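PDB 1VYD: cytochrome c2 from Rhodobacter capsulatus, which carries electrons on a covalently bound heme, serving as electron donor to the oxidized bacteriochlorophyll in bacterial photophosphorylation. Local coordinates for residues K8-N11 with K12-T15; Y38-V41 with G42-A45; D71-T74 with Y75-P79; A108-L111 with A112-K116. The protein carries 1 engineered substitution. All coordinates share one frame; numbering follows the deposited sequence.

Contact 1 of 4, residues K8-N11 with K12-T15; sequences KEFN and KCKT. With HEM (protoporphyrin IX containing Fe), chain C.
C13 sets its CB over one face of the F10 ring, where helix 3-9 runs out into the CXXCH heme-attachment motif of class I cytochromes c. The contact is a CH-pi interaction, with C13 CB 3.4 Å from the centroid of the F10 ring and displaced toward its rim. C13 SG stands oblique to the same ring, 4.1 Å from its centroid, as a sulfur-aromatic contact. F10 has CG anti to its backbone N (chi1 -159°), which carries the ring back beneath the cysteine. C13 is one of the two covalent heme cysteines. Its SG is the atom that attaches to heme carbon CAB, which came from a vinyl group.

On the other flank K12 folds back at chi2 and chi3 to lie alongside E9 and N11. Its ammonium group is shared by two acceptors. K12 NZ makes a salt bridge to E9 OE1 at 2.8 Å. It also gives a hydrogen bond to N11 OD1 at 3.0 Å, in the carbonyl plane and on a lone pair.

The backbone sets the cysteine in place. The carbonyl O of F10 accepts from two amides, C13 N and K14 N. C13 N comes from above the carbonyl plane at 2.6 Å from F10 O, while K14 N approaches almost head-on. K12 N bonds to E9 O and continues the turn.

Farther out, F98 and L100 touch the K12 chain, and V107 of helix 104-113 touches E9, F10 and C13. L37 and V28 touch the F10 side chain, and L111 meets it with CD2 near F10 CE1.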
loop_
_atom_site.group_PDB
_atom_site.type_symbol
_atom_site.label_atom_id
_atom_site.label_comp_id
_atom_site.label_asym_id
_atom_site.label_seq_id
_atom_site.Cartn_x
_atom_site.Cartn_y
_atom_site.Cartn_z
ATOM N N LYS A 8 -6.440 -13.526 3.768
ATOM C CA LYS A 8 -5.451 -14.506 4.250
ATOM C C LYS A 8 -4.063 -14.135 3.730
ATOM O O LYS A 8 -3.081 -14.284 4.428
ATOM C CB LYS A 8 -5.848 -15.914 3.832
ATOM C CG LYS A 8 -7.269 -16.346 4.210
ATOM C CD LYS A 8 -7.698 -17.446 3.233
ATOM C CE LYS A 8 -9.015 -18.123 3.629
ATOM N NZ LYS A 8 -9.029 -18.713 4.986
ATOM N N GLU A 9 -3.930 -13.505 2.558
ATOM C CA GLU A 9 -2.648 -13.113 1.994
ATOM C C GLU A 9 -2.048 -11.892 2.723
ATOM O O GLU A 9 -0.846 -11.754 2.563
ATOM C CB GLU A 9 -2.741 -12.742 0.535
ATOM C CG GLU A 9 -3.239 -13.741 -0.460
ATOM C CD GLU A 9 -2.308 -14.928 -0.630
ATOM O OE1 GLU A 9 -1.165 -14.930 -0.131
ATOM O OE2 GLU A 9 -2.758 -15.910 -1.264
ATOM N N PHE A 10 -2.821 -11.065 3.423
ATOM C CA PHE A 10 -2.375 -9.934 4.200
ATOM C C PHE A 10 -1.455 -10.308 5.363
ATOM O O PHE A 10 -0.732 -9.441 5.883
ATOM C CB PHE A 10 -3.624 -9.194 4.831
ATOM C CG PHE A 10 -3.286 -7.775 5.195
ATOM C CD1 PHE A 10 -2.999 -6.848 4.179
ATOM C CD2 PHE A 10 -2.959 -7.463 6.535
ATOM C CE1 PHE A 10 -2.647 -5.541 4.481
ATOM C CE2 PHE A 10 -2.545 -6.171 6.808
ATOM C CZ PHE A 10 -2.454 -5.211 5.811
ATOM N N ASN A 11 -1.284 -11.594 5.709
ATOM C CA ASN A 11 -0.321 -12.134 6.613
ATOM C C ASN A 11 1.082 -11.818 6.066
ATOM O O ASN A 11 1.928 -11.816 6.933
ATOM C CB ASN A 11 -0.352 -13.668 6.862
ATOM C CG ASN A 11 -0.090 -14.576 5.646
ATOM O OD1 ASN A 11 0.182 -14.133 4.509
ATOM N ND2 ASN A 11 -0.245 -15.880 5.760
ATOM N N LYS A 12 1.360 -11.455 4.807
ATOM C CA LYS A 12 2.661 -10.918 4.451
ATOM C C LYS A 12 2.767 -9.403 4.662
ATOM O O LYS A 12 3.626 -8.815 3.946
ATOM C CB LYS A 12 2.828 -11.097 2.911
ATOM C CG LYS A 12 3.577 -12.343 2.517
ATOM C CD LYS A 12 2.797 -13.564 2.203
ATOM C CE LYS A 12 1.620 -13.707 1.287
ATOM N NZ LYS A 12 0.881 -14.949 1.707
ATOM N N CYS A 13 1.648 -8.724 5.029
ATOM C CA CYS A 13 1.755 -7.249 5.062
ATOM C C CYS A 13 1.823 -6.797 6.487
ATOM O O CYS A 13 2.396 -5.770 6.842
ATOM C CB CYS A 13 0.418 -6.667 4.469
ATOM S SG CYS A 13 0.141 -7.336 2.786
ATOM N N LYS A 14 1.224 -7.635 7.335
ATOM C CA LYS A 14 1.026 -7.294 8.762
ATOM C C LYS A 14 2.316 -7.215 9.560
ATOM O O LYS A 14 2.293 -6.579 10.614
ATOM C CB LYS A 14 0.091 -8.248 9.504
ATOM C CG LYS A 14 0.663 -9.406 10.208
ATOM C CD LYS A 14 -0.221 -9.863 11.380
ATOM C CE LYS A 14 0.566 -9.694 12.706
ATOM N NZ LYS A 14 0.636 -11.047 13.407
ATOM N N THR A 15 3.413 -7.694 9.028
ATOM C CA THR A 15 4.709 -7.551 9.707
ATOM C C THR A 15 5.126 -6.086 9.718
ATOM O O THR A 15 6.049 -5.741 10.439
ATOM C CB THR A 15 5.697 -8.283 8.727
ATOM O OG1 THR A 15 5.245 -9.627 8.623
ATOM C CG2 THR A 15 7.076 -8.383 9.304
HETATM C CHA HEM C . 4.126 1.623 1.721
HETATM C CHB HEM C . 1.017 -1.986 0.697
HETATM C CHC HEM C . 4.124 -5.173 2.688
HETATM C CHD HEM C . 6.765 -1.461 4.427
HETATM C C1A HEM C . 3.066 0.880 1.211
HETATM C C2A HEM C . 1.958 1.402 0.439
HETATM C C3A HEM C . 1.150 0.400 0.167
HETATM C C4A HEM C . 1.707 -0.784 0.746
HETATM C CMA HEM C . -0.191 0.253 -0.591
HETATM C CAA HEM C . 1.834 2.918 0.059
HETATM C CBA HEM C . 1.040 3.626 1.131
HETATM C CGA HEM C . 0.782 5.111 0.993
HETATM O O1A HEM C . 1.167 5.729 -0.042
HETATM O O2A HEM C . 0.317 5.625 2.038
HETATM C C1B HEM C . 1.639 -3.123 1.176
HETATM C C2B HEM C . 1.090 -4.444 0.989
HETATM C C3B HEM C . 1.985 -5.297 1.506
HETATM C C4B HEM C . 3.063 -4.560 2.081
HETATM C CMB HEM C . -0.300 -4.744 0.328
HETATM C CAB HEM C . 1.979 -6.846 1.478
HETATM C CBB HEM C . 1.791 -7.491 0.267
HETATM C C1C HEM C . 5.094 -4.413 3.332
HETATM C C2C HEM C . 6.143 -4.983 4.167
HETATM C C3C HEM C . 6.872 -3.981 4.615
HETATM C C4C HEM C . 6.310 -2.738 4.114
HETATM C CMC HEM C . 6.230 -6.498 4.428
HETATM C CAC HEM C . 8.180 -3.989 5.435
HETATM C CBC HEM C . 9.124 -4.983 5.346
HETATM C C1D HEM C . 6.241 -0.308 3.869
HETATM C C2D HEM C . 6.866 0.985 3.960
HETATM C C3D HEM C . 6.135 1.835 3.214
HETATM C C4D HEM C . 5.074 1.087 2.583
HETATM C CMD HEM C . 8.106 1.253 4.827
HETATM C CAD HEM C . 6.375 3.312 2.910
HETATM C CBD HEM C . 7.124 3.363 1.528
HETATM C CGD HEM C . 8.077 4.506 1.325
HETATM O O1D HEM C . 8.823 4.340 0.328
HETATM O O2D HEM C . 8.216 5.431 2.185
HETATM N NA HEM C . 2.879 -0.451 1.383
HETATM N NB HEM C . 2.801 -3.208 1.879
HETATM N NC HEM C . 5.222 -3.041 3.302
HETATM N ND HEM C . 5.161 -0.241 2.995
HETATM FE FE HEM C . 4.031 -1.731 2.381
#

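Contact 2 of 4, residues Y38-V41 with G42-A45. With HEM (protoporphyrin IX containing Fe), chain C.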
loop_
_atom_site.group_PDB
_atom_site.type_symbol
_atom_site.label_atom_id
_atom_site.label_comp_id
_atom_site.label_asym_id
_atom_site.label_seq_id
_atom_site.Cartn_x
_atom_site.Cartn_y
_atom_site.Cartn_z
ATOM N N TYR A 38 -5.787 1.224 6.111
ATOM C CA TYR A 38 -7.211 1.499 6.077
ATOM C C TYR A 38 -7.476 2.674 5.163
ATOM O O TYR A 38 -6.793 3.675 5.374
ATOM C CB TYR A 38 -7.725 1.958 7.503
ATOM C CG TYR A 38 -9.247 2.149 7.520
ATOM C CD1 TYR A 38 -9.875 3.344 7.168
ATOM C CD2 TYR A 38 -10.045 1.072 7.892
ATOM C CE1 TYR A 38 -11.243 3.516 7.160
ATOM C CE2 TYR A 38 -11.437 1.157 7.934
ATOM C CZ TYR A 38 -11.997 2.392 7.556
ATOM O OH TYR A 38 -13.347 2.473 7.607
ATOM N N GLY A 39 -8.374 2.622 4.205
ATOM C CA GLY A 39 -8.673 3.686 3.289
ATOM C C GLY A 39 -7.576 3.995 2.300
ATOM O O GLY A 39 -7.562 5.028 1.644
ATOM N N VAL A 40 -6.634 3.088 2.048
ATOM C CA VAL A 40 -5.504 3.426 1.116
ATOM C C VAL A 40 -6.007 3.334 -0.300
ATOM O O VAL A 40 -5.410 3.908 -1.162
ATOM C CB VAL A 40 -4.284 2.521 1.309
ATOM C CG1 VAL A 40 -4.612 1.046 0.920
ATOM C CG2 VAL A 40 -3.130 2.964 0.408
ATOM N N VAL A 41 -7.081 2.620 -0.637
ATOM C CA VAL A 41 -7.660 2.632 -1.963
ATOM C C VAL A 41 -8.315 4.000 -2.243
ATOM O O VAL A 41 -9.295 4.379 -1.579
ATOM C CB VAL A 41 -8.652 1.488 -2.247
ATOM C CG1 VAL A 41 -9.157 1.546 -3.715
ATOM C CG2 VAL A 41 -7.917 0.140 -2.116
ATOM N N GLY A 42 -7.798 4.807 -3.186
ATOM C CA GLY A 42 -8.381 6.093 -3.477
ATOM C C GLY A 42 -7.619 7.173 -2.754
ATOM O O GLY A 42 -7.914 8.347 -2.873
ATOM N N ARG A 43 -6.594 6.836 -1.950
ATOM C CA ARG A 43 -5.900 7.906 -1.231
ATOM C C ARG A 43 -4.613 8.365 -1.938
ATOM O O ARG A 43 -4.057 7.527 -2.644
ATOM C CB ARG A 43 -5.523 7.340 0.138
ATOM C CG ARG A 43 -4.680 8.271 0.994
ATOM C CD ARG A 43 -4.606 7.706 2.435
ATOM N NE ARG A 43 -3.493 6.832 2.716
ATOM C CZ ARG A 43 -3.351 5.757 3.499
ATOM N NH1 ARG A 43 -2.176 5.062 3.662
ATOM N NH2 ARG A 43 -4.293 5.171 4.264
ATOM N N THR A 44 -4.279 9.649 -1.884
ATOM C CA THR A 44 -3.092 10.148 -2.581
ATOM C C THR A 44 -1.835 9.442 -2.015
ATOM O O THR A 44 -1.734 9.387 -0.797
ATOM C CB THR A 44 -2.962 11.686 -2.397
ATOM O OG1 THR A 44 -4.219 12.229 -2.866
ATOM C CG2 THR A 44 -1.844 12.375 -3.164
ATOM N N ALA A 45 -0.942 8.967 -2.895
ATOM C CA ALA A 45 0.265 8.313 -2.444
ATOM C C ALA A 45 1.118 9.183 -1.526
ATOM O O ALA A 45 1.277 10.392 -1.709
ATOM C CB ALA A 45 1.217 7.878 -3.553
HETATM C CHA HEM C . 4.126 1.623 1.721
HETATM C CHB HEM C . 1.017 -1.986 0.697
HETATM C CHC HEM C . 4.124 -5.173 2.688
HETATM C CHD HEM C . 6.765 -1.461 4.427
HETATM C C1A HEM C . 3.066 0.880 1.211
HETATM C C2A HEM C . 1.958 1.402 0.439
HETATM C C3A HEM C . 1.150 0.400 0.167
HETATM C C4A HEM C . 1.707 -0.784 0.746
HETATM C CMA HEM C . -0.191 0.253 -0.591
HETATM C CAA HEM C . 1.834 2.918 0.059
HETATM C CBA HEM C . 1.040 3.626 1.131
HETATM C CGA HEM C . 0.782 5.111 0.993
HETATM O O1A HEM C . 1.167 5.729 -0.042
HETATM O O2A HEM C . 0.317 5.625 2.038
HETATM C C1B HEM C . 1.639 -3.123 1.176
HETATM C C2B HEM C . 1.090 -4.444 0.989
HETATM C C3B HEM C . 1.985 -5.297 1.506
HETATM C C4B HEM C . 3.063 -4.560 2.081
HETATM C CMB HEM C . -0.300 -4.744 0.328
HETATM C CAB HEM C . 1.979 -6.846 1.478
HETATM C CBB HEM C . 1.791 -7.491 0.267
HETATM C C1C HEM C . 5.094 -4.413 3.332
HETATM C C2C HEM C . 6.143 -4.983 4.167
HETATM C C3C HEM C . 6.872 -3.981 4.615
HETATM C C4C HEM C . 6.310 -2.738 4.114
HETATM C CMC HEM C . 6.230 -6.498 4.428
HETATM C CAC HEM C . 8.180 -3.989 5.435
HETATM C CBC HEM C . 9.124 -4.983 5.346
HETATM C C1D HEM C . 6.241 -0.308 3.869
HETATM C C2D HEM C . 6.866 0.985 3.960
HETATM C C3D HEM C . 6.135 1.835 3.214
HETATM C C4D HEM C . 5.074 1.087 2.583
HETATM C CMD HEM C . 8.106 1.253 4.827
HETATM C CAD HEM C . 6.375 3.312 2.910
HETATM C CBD HEM C . 7.124 3.363 1.528
HETATM C CGD HEM C . 8.077 4.506 1.325
HETATM O O1D HEM C . 8.823 4.340 0.328
HETATM O O2D HEM C . 8.216 5.431 2.185
HETATM N NA HEM C . 2.879 -0.451 1.383
HETATM N NB HEM C . 2.801 -3.208 1.879
HETATM N NC HEM C . 5.222 -3.041 3.302
HETATM N ND HEM C . 5.161 -0.241 2.995
HETATM FE FE HEM C . 4.031 -1.731 2.381
HETATM O O HOH W 1 -6.473 6.676 4.927
#
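R43 NH1 donates to O2A of a heme propionate at 3.0 Å, and the bond is nearly straight at 170°. The same nitrogen also bonds to the carbonyl O of N36. R43 NH2 donates to a water at 2.7 Å from the water oxygen. That water in turn donates to Y38 O, so it bridges the side chain to the backbone. Both Y38 O and the propionate oxygen lie near the plane of the guanidinium.

One face of the group rests against V40, whose CA stands 3.7 Å above the plane and off toward the rim. The two side chains cross at about a right angle. The R43 chain leaves the backbone extended (chi1 175°) and bends at chi3, which brings the planar end back over V40.

The backbone forms a type II beta turn from V40 to R43 in the long loop between strand 26-28 and helix 55-62. It is closed by R43 N to V40 O at 3.3 Å, with the donor well above the carbonyl plane. G42 has phi 98°, and a side chain there would strike V41 O. G39 also has a positive phi.

The positive charge beside the propionate would be expected to stabilise its ionised form. V40 and V41 touch I72 of helix 69-77, and V40 also touches W67. Y48 touches the R43 side chain. Two residues on from the arginine, A45 CA is 3.6 Å from HEM O1A, the second oxygen of the same propionate.

Contact 3 of 4, residues D71-T74 with Y75-P79. With HEM (protoporphyrin IX containing Fe), chain C.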
loop_
_atom_site.group_PDB
_atom_site.type_symbol
_atom_site.label_atom_id
_atom_site.label_comp_id
_atom_site.label_asym_id
_atom_site.label_seq_id
_atom_site.Cartn_x
_atom_site.Cartn_y
_atom_site.Cartn_z
ATOM N N ASP A 71 -3.255 -0.500 -9.400
ATOM C CA ASP A 71 -1.943 -0.013 -9.043
ATOM C C ASP A 71 -1.436 -0.656 -7.742
ATOM O O ASP A 71 -0.237 -0.810 -7.595
ATOM C CB ASP A 71 -1.856 1.512 -8.901
ATOM C CG ASP A 71 -2.328 2.176 -10.187
ATOM O OD1 ASP A 71 -3.274 2.991 -10.170
ATOM O OD2 ASP A 71 -1.701 1.853 -11.207
ATOM N N ILE A 72 -2.232 -0.972 -6.741
ATOM C CA ILE A 72 -1.672 -1.620 -5.555
ATOM C C ILE A 72 -1.094 -2.982 -5.919
ATOM O O ILE A 72 0.049 -3.302 -5.544
ATOM C CB ILE A 72 -2.742 -1.743 -4.437
ATOM C CG1 ILE A 72 -3.014 -0.285 -3.984
ATOM C CG2 ILE A 72 -2.194 -2.626 -3.321
ATOM C CD1 ILE A 72 -4.083 -0.182 -2.930
ATOM N N ALA A 73 -1.908 -3.773 -6.662
ATOM C CA ALA A 73 -1.488 -5.075 -7.188
ATOM C C ALA A 73 -0.167 -5.035 -7.929
ATOM O O ALA A 73 0.612 -5.968 -7.754
ATOM C CB ALA A 73 -2.442 -5.591 -8.303
ATOM N N THR A 74 0.098 -4.010 -8.741
ATOM C CA THR A 74 1.397 -3.983 -9.454
ATOM C C THR A 74 2.499 -3.474 -8.559
ATOM O O THR A 74 3.677 -3.813 -8.690
ATOM C CB THR A 74 1.320 -3.015 -10.660
ATOM O OG1 THR A 74 0.268 -3.402 -11.576
ATOM C CG2 THR A 74 2.615 -2.996 -11.435
ATOM N N TYR A 75 2.191 -2.471 -7.704
ATOM C CA TYR A 75 3.259 -1.878 -6.871
ATOM C C TYR A 75 3.857 -2.897 -5.916
ATOM O O TYR A 75 5.048 -2.925 -5.698
ATOM C CB TYR A 75 2.690 -0.758 -6.019
ATOM C CG TYR A 75 3.526 -0.312 -4.827
ATOM C CD1 TYR A 75 4.654 0.505 -4.948
ATOM C CD2 TYR A 75 3.107 -0.638 -3.540
ATOM C CE1 TYR A 75 5.300 1.035 -3.847
ATOM C CE2 TYR A 75 3.712 -0.105 -2.429
ATOM C CZ TYR A 75 4.840 0.692 -2.600
ATOM O OH TYR A 75 5.452 1.210 -1.463
ATOM N N VAL A 76 3.068 -3.728 -5.310
ATOM C CA VAL A 76 3.365 -4.766 -4.290
ATOM C C VAL A 76 4.195 -5.880 -4.885
ATOM O O VAL A 76 5.074 -6.465 -4.255
ATOM C CB VAL A 76 1.917 -5.041 -3.803
ATOM C CG1 VAL A 76 1.317 -6.411 -4.043
ATOM C CG2 VAL A 76 1.614 -4.553 -2.416
ATOM N N LYS A 77 4.142 -6.197 -6.183
ATOM C CA LYS A 77 5.002 -7.162 -6.853
ATOM C C LYS A 77 6.417 -6.605 -6.943
ATOM O O LYS A 77 7.381 -7.394 -6.872
ATOM C CB LYS A 77 4.622 -7.513 -8.295
ATOM C CG LYS A 77 3.411 -8.371 -8.466
ATOM C CD LYS A 77 2.620 -7.981 -9.711
ATOM C CE LYS A 77 1.681 -9.129 -10.075
ATOM N NZ LYS A 77 0.235 -8.705 -10.063
ATOM N N ASP A 78 6.555 -5.286 -7.094
ATOM C CA ASP A 78 7.947 -4.778 -7.120
ATOM C C ASP A 78 7.886 -3.280 -6.952
ATOM O O ASP A 78 7.690 -2.538 -7.926
ATOM C CB ASP A 78 8.624 -5.171 -8.442
ATOM C CG ASP A 78 10.086 -4.866 -8.458
ATOM O OD1 ASP A 78 10.741 -5.700 -9.115
ATOM O OD2 ASP A 78 10.701 -3.957 -7.845
ATOM N N PRO A 79 7.885 -2.828 -5.713
ATOM C CA PRO A 79 7.670 -1.437 -5.368
ATOM C C PRO A 79 8.681 -0.532 -5.988
ATOM O O PRO A 79 8.316 0.542 -6.499
ATOM C CB PRO A 79 7.654 -1.402 -3.845
ATOM C CG PRO A 79 7.661 -2.815 -3.344
ATOM C CD PRO A 79 8.074 -3.688 -4.490
HETATM C CHA HEM C . 4.126 1.623 1.721
HETATM C CHB HEM C . 1.017 -1.986 0.697
HETATM C CHC HEM C . 4.124 -5.173 2.688
HETATM C CHD HEM C . 6.765 -1.461 4.427
HETATM C C1A HEM C . 3.066 0.880 1.211
HETATM C C2A HEM C . 1.958 1.402 0.439
HETATM C C3A HEM C . 1.150 0.400 0.167
HETATM C C4A HEM C . 1.707 -0.784 0.746
HETATM C CMA HEM C . -0.191 0.253 -0.591
HETATM C CAA HEM C . 1.834 2.918 0.059
HETATM C CBA HEM C . 1.040 3.626 1.131
HETATM C CGA HEM C . 0.782 5.111 0.993
HETATM O O1A HEM C . 1.167 5.729 -0.042
HETATM O O2A HEM C . 0.317 5.625 2.038
HETATM C C1B HEM C . 1.639 -3.123 1.176
HETATM C C2B HEM C . 1.090 -4.444 0.989
HETATM C C3B HEM C . 1.985 -5.297 1.506
HETATM C C4B HEM C . 3.063 -4.560 2.081
HETATM C CMB HEM C . -0.300 -4.744 0.328
HETATM C CAB HEM C . 1.979 -6.846 1.478
HETATM C CBB HEM C . 1.791 -7.491 0.267
HETATM C C1C HEM C . 5.094 -4.413 3.332
HETATM C C2C HEM C . 6.143 -4.983 4.167
HETATM C C3C HEM C . 6.872 -3.981 4.615
HETATM C C4C HEM C . 6.310 -2.738 4.114
HETATM C CMC HEM C . 6.230 -6.498 4.428
HETATM C CAC HEM C . 8.180 -3.989 5.435
HETATM C CBC HEM C . 9.124 -4.983 5.346
HETATM C C1D HEM C . 6.241 -0.308 3.869
HETATM C C2D HEM C . 6.866 0.985 3.960
HETATM C C3D HEM C . 6.135 1.835 3.214
HETATM C C4D HEM C . 5.074 1.087 2.583
HETATM C CMD HEM C . 8.106 1.253 4.827
HETATM C CAD HEM C . 6.375 3.312 2.910
HETATM C CBD HEM C . 7.124 3.363 1.528
HETATM C CGD HEM C . 8.077 4.506 1.325
HETATM O O1D HEM C . 8.823 4.340 0.328
HETATM O O2D HEM C . 8.216 5.431 2.185
HETATM N NA HEM C . 2.879 -0.451 1.383
HETATM N NB HEM C . 2.801 -3.208 1.879
HETATM N NC HEM C . 5.222 -3.041 3.302
HETATM N ND HEM C . 5.161 -0.241 2.995
HETATM FE FE HEM C . 4.031 -1.731 2.381
HETATM O O HOH W 2 5.798 -3.459 -9.785
#
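The Y75 ring presents an edge to the heme, with HEM C4A in its plane. Its CE2 is 3.7 Å from HEM C3A, and its OH is 3.5 Å from HEM CHA. W67 meets the ring with the two planes at about 50°, and M96, the axial ligand of the iron, touches its side chain. A trans chi1 of 163° swings the Y75 ring off the helix toward the porphyrin. One turn of helix holds its base: Y75 N bonds to D71 O, and Y75 CB rests 3.3 Å from that oxygen.

V76 follows with its CG2 3.4 Å from the heme methyl CMB. Its amide bonds to I72 O at 3.1 Å, nearly head-on. K77 lays its aliphatic chain back along the helix, CD against A73 O.

Were Y75 an alanine, the edge of the heme would probably be left with a gap, and W67 and M96 without a packing partner.

At the end of the helix a water donates to D78 O. D78 OD2 caps A81 N. D78 is thus the N-cap of helix 79-87, and helix 69-77 forms one wall of the heme crevice of a class I cytochrome c.

Contact 4 of 4, residues A108-L111 with A112-K116; sequences AAYL and ASVVK
S113 OG donates to Y110 O at 3.2 Å, a side-chain bond turned back onto the last turn of helix 104-113. The hydroxyl stands above the carbonyl plane, with a C=O...OG angle of 115°. It reaches there because OG sits between the backbone N and the carbonyl carbon (chi1 79°). S113 N adds a weak bond to the same oxygen.

Regular helix bonds run beside it. A112 N bonds to A108 O at 3.2 Å, and S113 N bonds to A109 O at 3.1 Å. Beyond them the chain turns once more, with K116 N on S113 O.

The apolar contact is between Y110 and V114. V114 CG2 lies 4.0 Å from Y110 CZ, approaching obliquely to the ring. V114 CG1 rests on L111 O at 3.5 Å. Both Y110 and V114 touch I19 of strand 19-20, as does L111. Y110 also packs on E7, and S113 on A3, both of helix 3-9. On another flank A108, A109 and A112 touch E69.

A valine at S113 has no hydroxyl to give, and Y110 O would probably be held less firmly, with the weak amide bond as what that residue still offers.

The serine hydroxyl thus gives Y110 O a bond near the helix end, where the amide bond from S113 to that oxygen is weak and the regular pattern is running out.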
loop_
_atom_site.group_PDB
_atom_site.type_symbol
_atom_site.label_atom_id
_atom_site.label_comp_id
_atom_site.label_asym_id
_atom_site.label_seq_id
_atom_site.Cartn_x
_atom_site.Cartn_y
_atom_site.Cartn_z
ATOM N N ALA A 108 -5.268 -6.391 -2.874
ATOM C CA ALA A 108 -5.827 -5.166 -3.357
ATOM C C ALA A 108 -7.339 -5.085 -3.213
ATOM O O ALA A 108 -7.799 -4.076 -2.640
ATOM C CB ALA A 108 -5.503 -4.890 -4.819
ATOM N N ALA A 109 -8.059 -6.127 -3.566
ATOM C CA ALA A 109 -9.515 -6.239 -3.395
ATOM C C ALA A 109 -9.844 -6.285 -1.902
ATOM O O ALA A 109 -10.806 -5.700 -1.424
ATOM C CB ALA A 109 -10.079 -7.548 -3.958
ATOM N N TYR A 110 -9.030 -7.036 -1.133
ATOM C CA TYR A 110 -9.247 -7.062 0.303
ATOM C C TYR A 110 -9.071 -5.647 0.900
ATOM O O TYR A 110 -9.766 -5.303 1.854
ATOM C CB TYR A 110 -8.268 -8.057 0.958
ATOM C CG TYR A 110 -8.226 -7.939 2.461
ATOM C CD1 TYR A 110 -9.367 -8.252 3.200
ATOM C CD2 TYR A 110 -7.121 -7.473 3.136
ATOM C CE1 TYR A 110 -9.421 -8.106 4.583
ATOM C CE2 TYR A 110 -7.086 -7.363 4.537
ATOM C CZ TYR A 110 -8.264 -7.610 5.222
ATOM O OH TYR A 110 -8.274 -7.498 6.606
ATOM N N LEU A 111 -8.098 -4.837 0.500
ATOM C CA LEU A 111 -7.950 -3.497 1.066
ATOM C C LEU A 111 -9.128 -2.584 0.716
ATOM O O LEU A 111 -9.585 -1.819 1.580
ATOM C CB LEU A 111 -6.605 -2.838 0.695
ATOM C CG LEU A 111 -5.341 -3.537 1.222
ATOM C CD1 LEU A 111 -4.069 -3.103 0.492
ATOM C CD2 LEU A 111 -5.183 -3.248 2.701
ATOM N N ALA A 112 -9.729 -2.703 -0.472
ATOM C CA ALA A 112 -10.896 -1.899 -0.844
ATOM C C ALA A 112 -12.142 -2.306 -0.057
ATOM O O ALA A 112 -13.002 -1.460 0.228
ATOM C CB ALA A 112 -11.287 -2.062 -2.337
ATOM N N SER A 113 -12.250 -3.584 0.324
ATOM C CA SER A 113 -13.482 -4.034 0.936
ATOM C C SER A 113 -13.543 -3.747 2.424
ATOM O O SER A 113 -14.624 -3.806 3.024
ATOM C CB SER A 113 -13.628 -5.555 0.745
ATOM O OG SER A 113 -12.800 -6.202 1.707
ATOM N N VAL A 114 -12.426 -3.357 2.996
ATOM C CA VAL A 114 -12.282 -3.258 4.447
ATOM C C VAL A 114 -12.923 -2.028 5.035
ATOM O O VAL A 114 -13.275 -2.006 6.205
ATOM C CB VAL A 114 -10.736 -3.329 4.698
ATOM C CG1 VAL A 114 -10.146 -1.978 5.036
ATOM C CG2 VAL A 114 -10.501 -4.381 5.752
ATOM N N VAL A 115 -13.066 -0.994 4.239
ATOM C CA VAL A 115 -13.736 0.226 4.671
ATOM C C VAL A 115 -15.234 0.004 4.506
ATOM O O VAL A 115 -16.045 0.701 5.103
ATOM C CB VAL A 115 -13.267 1.447 3.834
ATOM C CG1 VAL A 115 -11.732 1.532 3.805
ATOM C CG2 VAL A 115 -13.784 1.353 2.410
ATOM N N LYS A 116 -15.659 -0.810 3.573
ATOM C CA LYS A 116 -16.984 -0.928 2.990
ATOM C C LYS A 116 -18.048 -1.440 3.952
ATOM O O LYS A 116 -17.590 -2.139 4.931
ATOM C CB LYS A 116 -16.925 -1.808 1.722
ATOM C CG LYS A 116 -17.448 -3.205 1.984
ATOM C CD LYS A 116 -16.814 -4.307 1.167
ATOM C CE LYS A 116 -17.628 -4.855 0.030
ATOM N NZ LYS A 116 -16.728 -5.601 -0.932
#

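The contacts come in series along the chain, and each is local to its own turn. Contacts 1, 2 and 3 all touch the heme. The centres of contacts 1 and 2 are 18 Å apart, on opposite sides of the chain's centre. Contact 4 lies on the C-terminal helix 104-113 and touches all three others. It meets contact 1 through L111 and Y110 against F10, contact 2 through A112, V114 and V115, and contact 3 through A108 and L111. I72 of contact 3 packs on V40 and V41 of contact 2. The N-terminal helix 3-9, helix 69-77 and helix 104-113 are thus joined round one cofactor, as in class I cytochromes c.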